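Local structure of snaclec convulxin subunit alpha (Crotalus durissus, 1UMR) at residues H40-K45 with P126-F131. The protein activates platelets as a snake venom lectin by binding the collagen receptor glycoprotein VI on their surface. Sequence-based numbering, arbitrary orientation.
Sequences HLVSIK and PFVCKF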
loop_
_atom_site.group_PDB
_atom_site.type_symbol
_atom_site.label_atom_id
_atom_site.label_comp_id
_atom_site.label_asym_id
_atom_site.label_seq_id
_atom_site.Cartn_x
_atom_site.Cartn_y
_atom_site.Cartn_z
ATOM N N HIS A 40 -15.434 -29.545 -39.720
ATOM C CA HIS A 40 -14.638 -28.360 -40.057
ATOM C C HIS A 40 -13.169 -28.803 -40.303
ATOM O O HIS A 40 -12.845 -29.953 -39.919
ATOM C CB HIS A 40 -14.618 -27.484 -38.842
ATOM C CG HIS A 40 -15.882 -26.747 -38.687
ATOM N ND1 HIS A 40 -16.794 -27.002 -37.667
ATOM C CD2 HIS A 40 -16.449 -25.832 -39.493
ATOM C CE1 HIS A 40 -17.849 -26.216 -37.837
ATOM N NE2 HIS A 40 -17.664 -25.505 -38.939
ATOM N N LEU A 41 -12.307 -27.955 -40.926
ATOM C CA LEU A 41 -10.859 -28.202 -40.822
ATOM C C LEU A 41 -10.517 -28.488 -39.329
ATOM O O LEU A 41 -11.200 -27.967 -38.461
ATOM C CB LEU A 41 -10.078 -26.992 -41.285
ATOM C CG LEU A 41 -10.101 -26.917 -42.798
ATOM C CD1 LEU A 41 -9.544 -25.474 -43.147
ATOM C CD2 LEU A 41 -9.163 -28.109 -43.273
ATOM N N VAL A 42 -9.509 -29.307 -39.014
ATOM C CA VAL A 42 -9.187 -29.462 -37.603
ATOM C C VAL A 42 -8.949 -28.132 -36.840
ATOM O O VAL A 42 -8.289 -27.209 -37.302
ATOM C CB VAL A 42 -7.795 -30.115 -37.301
ATOM C CG1 VAL A 42 -7.818 -31.364 -36.554
ATOM C CG2 VAL A 42 -6.826 -29.996 -38.323
ATOM N N SER A 43 -9.336 -28.170 -35.578
ATOM C CA SER A 43 -8.939 -27.310 -34.515
ATOM C C SER A 43 -8.117 -28.086 -33.424
ATOM O O SER A 43 -8.361 -29.237 -33.120
ATOM C CB SER A 43 -10.207 -26.719 -33.860
ATOM O OG SER A 43 -11.064 -27.694 -33.299
ATOM N N ILE A 44 -7.180 -27.446 -32.786
ATOM C CA ILE A 44 -6.275 -28.237 -32.018
ATOM C C ILE A 44 -6.225 -27.438 -30.730
ATOM O O ILE A 44 -5.807 -26.279 -30.772
ATOM C CB ILE A 44 -4.912 -28.198 -32.682
ATOM C CG1 ILE A 44 -4.997 -28.860 -34.031
ATOM C CG2 ILE A 44 -3.861 -28.679 -31.750
ATOM C CD1 ILE A 44 -3.701 -29.046 -34.721
ATOM N N LYS A 45 -6.754 -28.034 -29.643
ATOM C CA LYS A 45 -7.153 -27.322 -28.426
ATOM C C LYS A 45 -6.411 -27.743 -27.209
ATOM O O LYS A 45 -6.739 -27.241 -26.114
ATOM C CB LYS A 45 -8.661 -27.446 -28.165
ATOM C CG LYS A 45 -9.464 -26.717 -29.344
ATOM C CD LYS A 45 -10.880 -26.368 -29.037
ATOM C CE LYS A 45 -11.689 -26.311 -30.331
ATOM N NZ LYS A 45 -13.122 -25.804 -30.315
ATOM N N PRO A 126 -3.053 -30.667 -48.883
ATOM C CA PRO A 126 -3.850 -31.618 -48.122
ATOM C C PRO A 126 -4.283 -30.901 -46.839
ATOM O O PRO A 126 -3.799 -29.781 -46.562
ATOM C CB PRO A 126 -2.907 -32.818 -47.874
ATOM C CG PRO A 126 -1.518 -32.316 -48.198
ATOM C CD PRO A 126 -1.661 -31.119 -49.072
ATOM N N PHE A 127 -5.200 -31.530 -46.096
ATOM C CA PHE A 127 -5.824 -30.900 -44.970
ATOM C C PHE A 127 -6.407 -31.976 -44.082
ATOM O O PHE A 127 -6.620 -33.143 -44.569
ATOM C CB PHE A 127 -6.898 -29.982 -45.491
ATOM C CG PHE A 127 -7.883 -30.655 -46.331
ATOM C CD1 PHE A 127 -7.685 -30.762 -47.675
ATOM C CD2 PHE A 127 -9.056 -31.174 -45.793
ATOM C CE1 PHE A 127 -8.634 -31.374 -48.521
ATOM C CE2 PHE A 127 -10.002 -31.750 -46.649
ATOM C CZ PHE A 127 -9.754 -31.849 -48.049
ATOM N N VAL A 128 -6.625 -31.613 -42.798
ATOM C CA VAL A 128 -7.237 -32.512 -41.836
ATOM C C VAL A 128 -8.623 -32.087 -41.492
ATOM O O VAL A 128 -8.831 -30.913 -41.286
ATOM C CB VAL A 128 -6.343 -32.624 -40.560
ATOM C CG1 VAL A 128 -6.964 -33.552 -39.425
ATOM C CG2 VAL A 128 -5.026 -33.179 -40.958
ATOM N N CYS A 129 -9.588 -33.031 -41.489
ATOM C CA CYS A 129 -10.968 -32.780 -41.054
ATOM C C CYS A 129 -11.242 -33.259 -39.601
ATOM O O CYS A 129 -10.603 -34.208 -39.106
ATOM C CB CYS A 129 -11.963 -33.437 -41.962
ATOM S SG CYS A 129 -12.010 -32.682 -43.608
ATOM N N LYS A 130 -12.133 -32.579 -38.896
ATOM C CA LYS A 130 -12.516 -32.957 -37.527
ATOM C C LYS A 130 -13.998 -32.784 -37.302
ATOM O O LYS A 130 -14.634 -31.884 -37.842
ATOM C CB LYS A 130 -11.670 -32.273 -36.449
ATOM C CG LYS A 130 -12.280 -32.209 -34.994
ATOM C CD LYS A 130 -11.405 -31.261 -34.128
ATOM C CE LYS A 130 -11.937 -31.056 -32.663
ATOM N NZ LYS A 130 -10.957 -30.367 -31.783
ATOM N N PHE A 131 -14.593 -33.730 -36.595
ATOM C CA PHE A 131 -15.994 -33.622 -36.197
ATOM C C PHE A 131 -16.319 -34.464 -34.969
ATOM O O PHE A 131 -15.545 -35.351 -34.634
ATOM C CB PHE A 131 -16.917 -33.974 -37.340
ATOM C CG PHE A 131 -17.166 -35.413 -37.517
ATOM C CD1 PHE A 131 -16.479 -36.154 -38.476
ATOM C CD2 PHE A 131 -18.201 -36.017 -36.828
ATOM C CE1 PHE A 131 -16.746 -37.505 -38.725
ATOM C CE2 PHE A 131 -18.534 -37.345 -37.040
ATOM C CZ PHE A 131 -17.809 -38.122 -38.019
#
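The ammonium group of K130 reaches S43 and donates two hydrogen bonds to it, NZ lying 3.1 Å from S43 OG and 3.1 Å from S43 O. The carbonyl is met from above its plane, 45° out of it. K130 leaves the strand with CG anti to its backbone N (chi1 160°) and stays extended to the tip, a shape that carries the ammonium group past V42 to S43. Its charge is met by E49, which forms a salt bridge with NZ and also accepts a bond from K45 N. The backbones of H40 and K130 form an antiparallel hydrogen-bonded pair, with K130 N 2.9 Å from H40 O and H40 N 3.1 Å from K130 O. This pair joins the short strand 40-41, outermost within this chain, to strand 125-131 in the antiparallel sheet of the C-type lectin fold, where C129 is disulfide-bonded to C32 of helix 25-35. Just past the end of strand 40-41, V42 N donates to V128 O at 2.9 Å. The valines pack closely, V42 CG2 resting 3.5 Å from V128 CB, while V42 CG1 touches K130 CB. L41 CD2 meets F127 CB at 3.7 Å, the two side chains crossing nearly at right angles, and both also touch A28 of the helix.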